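Local atomic coordinates of succinyl-CoA ligase (ADP-forming) subunit alpha (Methanosaeta concilii, PDB entry 6HXI), a protein that combines a CoA-ligase region with a helical region of the citrate synthase family in one chain and holds coenzyme A in contact with two subunits. Residues 458-463 and 476-481; 520-525 and 536-541. One frame throughout, in Å; residues are numbered along the deposited sequence. Where two conformers were deposited one is given.

Contact 1. Residues 458-463 and 476-481; sequences AREFKR and GEMKKK. With COA (coenzyme A), chain G.
Arg463 and Glu477 reach across from opposite directions and meet in a salt bridge, with Arg463 NH2 3.3 Å from Glu477 OE1. The guanidinium and carboxylate planes are 33° apart, and OE1 comes to the guanidinium obliquely. The sulfur of Met478 approaches this charged cluster, its SD 4.3 Å from Glu460 OE2.

Each partner is also anchored within its own segment. One turn back, Glu460 OE2 accepts a bond from Arg463 NH2 at 2.8 Å, met nearly along its C-O axis, and a weak one from NE. The chain of Arg463 bends at chi3 (56°), which brings NE and NH2 to Glu460, and the same NH2, with NH1 beside it, faces Glu477. In 476-481, Lys481 NZ comes to Glu477 OE1 at 2.8 Å from above the carboxylate plane. OE1 is thus gripped by two cations, and four residues form a salt-bridge network, which probably keeps both carboxylates ionised.

Nearby, Lys479 extends to the 3'-phosphate of coenzyme A, its NZ 2.8 Å from O8A, and also bonds to Ser92 OG of the second subunit.

Helices 453-466 and 471-480 stand well apart, their local axes 12.9 Å from each other at 128°. Phe461 of the first helix meets Phe474 of the second edge-to-face and also packs against helices 517-530 and 540-555.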
# COMPACT_ATOMS: atom_id res chain seq x y z
N ALA B 458 -4.91 -20.07 -16.35
CA ALA B 458 -5.17 -19.55 -17.69
C ALA B 458 -3.93 -19.78 -18.60
O ALA B 458 -4.08 -20.36 -19.66
CB ALA B 458 -5.53 -18.07 -17.62
N ARG B 459 -2.75 -19.43 -18.12
CA ARG B 459 -1.45 -19.54 -18.79
C ARG B 459 -1.11 -20.97 -19.19
O ARG B 459 -0.93 -21.24 -20.37
CB ARG B 459 -0.38 -19.00 -17.81
CG ARG B 459 0.97 -18.63 -18.41
CD ARG B 459 1.51 -17.33 -17.82
NE ARG B 459 1.31 -17.21 -16.37
CZ ARG B 459 1.18 -16.06 -15.72
NH1 ARG B 459 1.03 -16.05 -14.40
NH2 ARG B 459 1.22 -14.91 -16.38
N GLU B 460 -1.06 -21.88 -18.20
CA GLU B 460 -0.69 -23.29 -18.37
C GLU B 460 -1.66 -24.08 -19.21
O GLU B 460 -1.20 -24.85 -20.07
CB GLU B 460 -0.44 -23.98 -17.01
CG GLU B 460 0.87 -23.56 -16.35
CD GLU B 460 2.11 -23.44 -17.24
OE1 GLU B 460 2.82 -22.41 -17.14
OE2 GLU B 460 2.38 -24.38 -18.02
N PHE B 461 -2.98 -23.93 -18.96
CA PHE B 461 -4.00 -24.65 -19.76
C PHE B 461 -4.02 -24.14 -21.20
O PHE B 461 -4.09 -24.96 -22.11
CB PHE B 461 -5.39 -24.59 -19.10
CG PHE B 461 -5.58 -25.56 -17.96
CD1 PHE B 461 -5.06 -25.30 -16.70
CD2 PHE B 461 -6.24 -26.77 -18.16
CE1 PHE B 461 -5.22 -26.21 -15.65
CE2 PHE B 461 -6.41 -27.68 -17.10
CZ PHE B 461 -5.92 -27.38 -15.86
N LYS B 462 -3.94 -22.82 -21.42
CA LYS B 462 -3.96 -22.24 -22.78
C LYS B 462 -2.78 -22.81 -23.61
O LYS B 462 -2.98 -23.28 -24.72
CB LYS B 462 -3.91 -20.70 -22.73
CG LYS B 462 -4.36 -20.04 -24.00
CD LYS B 462 -3.80 -18.65 -24.21
CE LYS B 462 -4.25 -18.19 -25.57
NZ LYS B 462 -3.18 -17.50 -26.34
N ARG B 463 -1.57 -22.79 -23.05
CA ARG B 463 -0.35 -23.29 -23.69
C ARG B 463 -0.47 -24.78 -24.06
O ARG B 463 -0.27 -25.13 -25.22
CB ARG B 463 0.87 -23.02 -22.78
CG ARG B 463 2.18 -23.61 -23.30
CD ARG B 463 3.25 -23.73 -22.22
NE ARG B 463 2.81 -24.52 -21.07
CZ ARG B 463 2.86 -25.84 -20.97
NH1 ARG B 463 3.33 -26.57 -21.98
NH2 ARG B 463 2.44 -26.45 -19.88
N GLY B 476 1.20 -35.52 -17.65
CA GLY B 476 2.51 -36.16 -17.61
C GLY B 476 3.69 -35.20 -17.56
O GLY B 476 4.57 -35.36 -16.72
N GLU B 477 3.71 -34.18 -18.44
CA GLU B 477 4.77 -33.16 -18.50
C GLU B 477 4.93 -32.41 -17.16
O GLU B 477 6.05 -32.21 -16.68
CB GLU B 477 4.49 -32.16 -19.66
CG GLU B 477 5.46 -30.99 -19.73
CD GLU B 477 5.01 -29.77 -20.51
OE1 GLU B 477 4.86 -28.70 -19.89
OE2 GLU B 477 4.88 -29.88 -21.75
N MET B 478 3.79 -31.97 -16.58
CA MET B 478 3.76 -31.22 -15.32
C MET B 478 4.29 -32.05 -14.15
O MET B 478 4.98 -31.51 -13.29
CB MET B 478 2.36 -30.70 -15.04
CG MET B 478 1.91 -29.65 -16.04
SD MET B 478 2.85 -28.10 -15.97
CE MET B 478 2.06 -27.29 -14.58
N LYS B 479 3.94 -33.35 -14.12
CA LYS B 479 4.40 -34.30 -13.10
C LYS B 479 5.95 -34.45 -13.17
O LYS B 479 6.59 -34.44 -12.12
CB LYS B 479 3.71 -35.66 -13.28
CG LYS B 479 4.05 -36.69 -12.19
CD LYS B 479 3.64 -38.09 -12.63
CE LYS B 479 4.36 -39.15 -11.86
NZ LYS B 479 3.69 -40.47 -12.03
N LYS B 480 6.53 -34.54 -14.41
CA LYS B 480 7.98 -34.68 -14.67
C LYS B 480 8.77 -33.50 -14.15
O LYS B 480 9.84 -33.69 -13.58
CB LYS B 480 8.26 -34.88 -16.16
CG LYS B 480 9.64 -35.50 -16.46
CD LYS B 480 9.79 -35.89 -17.94
CE LYS B 480 10.88 -36.91 -18.19
NZ LYS B 480 10.94 -37.31 -19.63
N LYS B 481 8.22 -32.28 -14.33
CA LYS B 481 8.82 -31.02 -13.89
C LYS B 481 8.61 -30.80 -12.40
O LYS B 481 9.17 -29.85 -11.86
CB LYS B 481 8.21 -29.85 -14.69
CG LYS B 481 8.64 -29.82 -16.17
CD LYS B 481 7.55 -29.25 -17.09
CE LYS B 481 7.66 -27.76 -17.35
NZ LYS B 481 6.53 -27.26 -18.18
N1A COA G . -2.00 -31.21 -10.03
C2A COA G . -1.67 -32.36 -10.63
N3A COA G . -1.40 -33.55 -10.06
C4A COA G . -1.43 -33.46 -8.72
C5A COA G . -1.75 -32.34 -7.97
C6A COA G . -2.08 -31.17 -8.68
N6A COA G . -2.50 -30.05 -8.10
N7A COA G . -1.59 -32.60 -6.62
C8A COA G . -1.20 -33.84 -6.58
N9A COA G . -1.08 -34.43 -7.81
C1B COA G . -0.63 -35.79 -8.12
C2B COA G . 0.75 -36.17 -7.57
O2B COA G . 1.79 -35.68 -8.43
C3B COA G . 0.64 -37.69 -7.59
O3B COA G . 0.85 -38.24 -8.91
P3B COA G . 1.40 -39.71 -9.19
O7A COA G . 0.51 -40.65 -8.44
O8A COA G . 1.35 -39.89 -10.66
O9A COA G . 2.86 -39.71 -8.73
C4B COA G . -0.85 -37.97 -7.32
O4B COA G . -1.53 -36.72 -7.55
C5B COA G . -1.17 -38.49 -5.95
O5B COA G . -0.42 -37.71 -4.99
P1A COA G . 0.33 -38.41 -3.72
O1A COA G . 0.72 -37.45 -2.65
O2A COA G . 1.46 -39.32 -4.15
O3A COA G . -0.93 -39.29 -3.27
P2A COA G . -1.44 -40.18 -2.06
O4A COA G . -2.17 -39.33 -1.10
O5A COA G . -2.36 -41.20 -2.69
O6A COA G . -0.14 -40.87 -1.38
CBP COA G . 0.36 -43.15 -0.68
CCP COA G . 0.37 -42.14 -1.83
CDP COA G . 0.95 -44.47 -1.20
CEP COA G . 1.20 -42.66 0.51
CAP COA G . -1.11 -43.36 -0.22
OAP COA G . -1.97 -43.55 -1.32
C9P COA G . -1.36 -44.47 0.80
O9P COA G . -1.14 -44.26 2.00
N8P COA G . -1.82 -45.63 0.33
C7P COA G . -2.01 -46.81 1.17
C6P COA G . -1.09 -47.93 0.78
C5P COA G . -1.34 -49.19 1.58
O5P COA G . -2.47 -49.44 2.01
N4P COA G . -0.29 -49.97 1.79
C3P COA G . -0.35 -51.16 2.63
C2P COA G . -0.24 -50.85 4.11
S1P COA G . -0.12 -52.45 4.94

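Contact 2. Residues 520-525 and 536-541; sequences NYALQV and LILNVD. With COA (coenzyme A), chain G.
Leu538 meets helix 517-530 through one methyl group. Its CD2 lies 4.1 Å from Ala522 CB and 4.3 Å from Leu523 CD2, so a single branch touches two successive residues of the helix. With CG anti to the backbone N (chi1 -162°), the leucine reaches out from its extended backbone to the helix. Leu523 starts out away from the loop, yet its CD2 swings back far enough to touch; it also packs on helix 500-512. This is a small, buried and wholly apolar contact, with no hydrogen bond between the two segments.

The contact lies at a connection between two helices: the chain leaves helix 517-530, turns back as residues 536-539 pass near it, and enters helix 540-555. Both helices belong to the region of the citrate synthase family.

Polar bonds pin that loop from outside the apolar patch. Glu526 OE2 accepts from the backbone N of Leu538, and Thr529 OG1 bonds to the carbonyl of Leu536. Asn539 is the N-cap of helix 540-555; its OD1 accepts from Gly542 N, while its ND2 is held by the carbonyl of Gly489.

Ligand contact falls to Leu536, whose two methyls lie over one face of the adenine and beside the ribose of coenzyme A: CD2 is 3.5 Å from N7A, and CD1 is 3.4 Å from the ribose O4B.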
# COMPACT_ATOMS: atom_id res chain seq x y z
N ASN B 520 -13.59 -27.56 -22.13
CA ASN B 520 -13.70 -28.97 -22.50
C ASN B 520 -12.36 -29.70 -22.33
O ASN B 520 -12.33 -30.82 -21.81
CB ASN B 520 -14.32 -29.17 -23.89
CG ASN B 520 -15.75 -28.65 -24.05
OD1 ASN B 520 -16.57 -28.62 -23.11
ND2 ASN B 520 -16.09 -28.26 -25.27
N TYR B 521 -11.25 -29.04 -22.69
CA TYR B 521 -9.89 -29.57 -22.49
C TYR B 521 -9.65 -29.69 -20.97
O TYR B 521 -9.20 -30.73 -20.49
CB TYR B 521 -8.87 -28.60 -23.14
CG TYR B 521 -7.43 -29.07 -23.09
CD1 TYR B 521 -6.90 -29.88 -24.09
CD2 TYR B 521 -6.59 -28.71 -22.04
CE1 TYR B 521 -5.58 -30.32 -24.05
CE2 TYR B 521 -5.26 -29.15 -21.98
CZ TYR B 521 -4.77 -29.96 -22.99
OH TYR B 521 -3.47 -30.42 -22.93
N ALA B 522 -9.98 -28.62 -20.22
CA ALA B 522 -9.76 -28.60 -18.77
C ALA B 522 -10.43 -29.74 -18.06
O ALA B 522 -9.81 -30.33 -17.16
CB ALA B 522 -10.18 -27.27 -18.17
N LEU B 523 -11.69 -30.07 -18.46
CA LEU B 523 -12.48 -31.17 -17.92
C LEU B 523 -11.88 -32.53 -18.29
O LEU B 523 -12.07 -33.45 -17.52
CB LEU B 523 -13.99 -31.09 -18.30
CG LEU B 523 -14.79 -29.86 -17.80
CD1 LEU B 523 -16.16 -29.81 -18.41
CD2 LEU B 523 -14.90 -29.83 -16.28
N GLN B 524 -11.17 -32.66 -19.43
CA GLN B 524 -10.46 -33.88 -19.83
C GLN B 524 -9.25 -34.06 -18.91
O GLN B 524 -8.98 -35.18 -18.50
CB GLN B 524 -9.98 -33.84 -21.30
CG GLN B 524 -11.07 -34.10 -22.34
CD GLN B 524 -10.53 -34.02 -23.75
OE1 GLN B 524 -10.31 -32.93 -24.32
NE2 GLN B 524 -10.29 -35.16 -24.37
N VAL B 525 -8.50 -32.95 -18.61
CA VAL B 525 -7.35 -32.94 -17.68
C VAL B 525 -7.82 -33.35 -16.26
O VAL B 525 -7.14 -34.17 -15.60
CB VAL B 525 -6.62 -31.57 -17.64
CG1 VAL B 525 -5.60 -31.52 -16.50
CG2 VAL B 525 -5.96 -31.23 -18.98
N LEU B 536 -8.61 -33.89 -6.59
CA LEU B 536 -7.83 -33.16 -7.61
C LEU B 536 -8.80 -32.60 -8.66
O LEU B 536 -8.70 -32.89 -9.86
CB LEU B 536 -6.71 -34.03 -8.23
CG LEU B 536 -5.56 -34.42 -7.29
CD1 LEU B 536 -4.50 -35.18 -8.03
CD2 LEU B 536 -4.99 -33.23 -6.57
N ILE B 537 -9.77 -31.84 -8.16
CA ILE B 537 -10.84 -31.27 -8.97
C ILE B 537 -10.36 -29.95 -9.51
O ILE B 537 -9.37 -29.40 -9.03
CB ILE B 537 -12.22 -31.16 -8.21
CG1 ILE B 537 -12.10 -30.36 -6.88
CG2 ILE B 537 -12.81 -32.55 -7.94
CD1 ILE B 537 -13.35 -29.49 -6.51
N LEU B 538 -11.08 -29.44 -10.49
CA LEU B 538 -10.82 -28.13 -11.06
C LEU B 538 -11.36 -27.17 -9.98
O LEU B 538 -12.54 -27.25 -9.63
CB LEU B 538 -11.60 -28.01 -12.37
CG LEU B 538 -11.20 -26.94 -13.35
CD1 LEU B 538 -9.70 -27.03 -13.75
CD2 LEU B 538 -12.12 -27.00 -14.57
N ASN B 539 -10.46 -26.42 -9.34
CA ASN B 539 -10.82 -25.50 -8.29
C ASN B 539 -11.35 -24.14 -8.87
O ASN B 539 -11.39 -23.98 -10.10
CB ASN B 539 -9.66 -25.33 -7.29
CG ASN B 539 -8.43 -24.62 -7.81
OD1 ASN B 539 -8.50 -23.65 -8.56
ND2 ASN B 539 -7.26 -25.04 -7.37
N VAL B 540 -11.76 -23.20 -8.00
CA VAL B 540 -12.34 -21.89 -8.36
C VAL B 540 -11.37 -21.06 -9.20
O VAL B 540 -11.80 -20.50 -10.20
CB VAL B 540 -12.90 -21.08 -7.14
CG1 VAL B 540 -13.72 -19.88 -7.60
CG2 VAL B 540 -13.79 -21.96 -6.29
N ASP B 541 -10.08 -20.99 -8.78
CA ASP B 541 -9.05 -20.24 -9.48
C ASP B 541 -8.81 -20.76 -10.89
O ASP B 541 -8.70 -19.96 -11.81
CB ASP B 541 -7.75 -20.15 -8.67
CG ASP B 541 -7.87 -19.23 -7.46
OD1 ASP B 541 -9.01 -19.03 -6.98
OD2 ASP B 541 -6.83 -18.73 -6.99
N1A COA G . -2.00 -31.21 -10.03
C2A COA G . -1.67 -32.36 -10.63
N3A COA G . -1.40 -33.55 -10.06
C4A COA G . -1.43 -33.46 -8.72
C5A COA G . -1.75 -32.34 -7.97
C6A COA G . -2.08 -31.17 -8.68
N6A COA G . -2.50 -30.05 -8.10
N7A COA G . -1.59 -32.60 -6.62
C8A COA G . -1.20 -33.84 -6.58
N9A COA G . -1.08 -34.43 -7.81
C1B COA G . -0.63 -35.79 -8.12
C2B COA G . 0.75 -36.17 -7.57
O2B COA G . 1.79 -35.68 -8.43
C3B COA G . 0.64 -37.69 -7.59
O3B COA G . 0.85 -38.24 -8.91
P3B COA G . 1.40 -39.71 -9.19
O7A COA G . 0.51 -40.65 -8.44
O8A COA G . 1.35 -39.89 -10.66
O9A COA G . 2.86 -39.71 -8.73
C4B COA G . -0.85 -37.97 -7.32
O4B COA G . -1.53 -36.72 -7.55
C5B COA G . -1.17 -38.49 -5.95
O5B COA G . -0.42 -37.71 -4.99
P1A COA G . 0.33 -38.41 -3.72
O1A COA G . 0.72 -37.45 -2.65
O2A COA G . 1.46 -39.32 -4.15
O3A COA G . -0.93 -39.29 -3.27
P2A COA G . -1.44 -40.18 -2.06
O4A COA G . -2.17 -39.33 -1.10
O5A COA G . -2.36 -41.20 -2.69
O6A COA G . -0.14 -40.87 -1.38
CBP COA G . 0.36 -43.15 -0.68
CCP COA G . 0.37 -42.14 -1.83
CDP COA G . 0.95 -44.47 -1.20
CEP COA G . 1.20 -42.66 0.51
CAP COA G . -1.11 -43.36 -0.22
OAP COA G . -1.97 -43.55 -1.32
C9P COA G . -1.36 -44.47 0.80
O9P COA G . -1.14 -44.26 2.00
N8P COA G . -1.82 -45.63 0.33
C7P COA G . -2.01 -46.81 1.17
C6P COA G . -1.09 -47.93 0.78
C5P COA G . -1.34 -49.19 1.58
O5P COA G . -2.47 -49.44 2.01
N4P COA G . -0.29 -49.97 1.79
C3P COA G . -0.35 -51.16 2.63
C2P COA G . -0.24 -50.85 4.11
S1P COA G . -0.12 -52.45 4.94

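How the contacts relate
Contacts 1 and 2 follow one another along the chain, the first closing before the second opens, and their centres are about 12 Å apart. Both lie in the helical region of the citrate synthase family, the centre of each about 54 Å from the centre of the chain. Phe461 joins them directly: its CE2 is 3.9 Å from Ala522 CA, so helix 453-466 of contact 1 packs on helix 517-530 of contact 2. Both also touch the same coenzyme A, at different parts of its nucleotide. Ser89, Ser92 and Arg91 of the second subunit bind the same molecule, so this helical region, through a helix and a loop, forms one side of an intersubunit site.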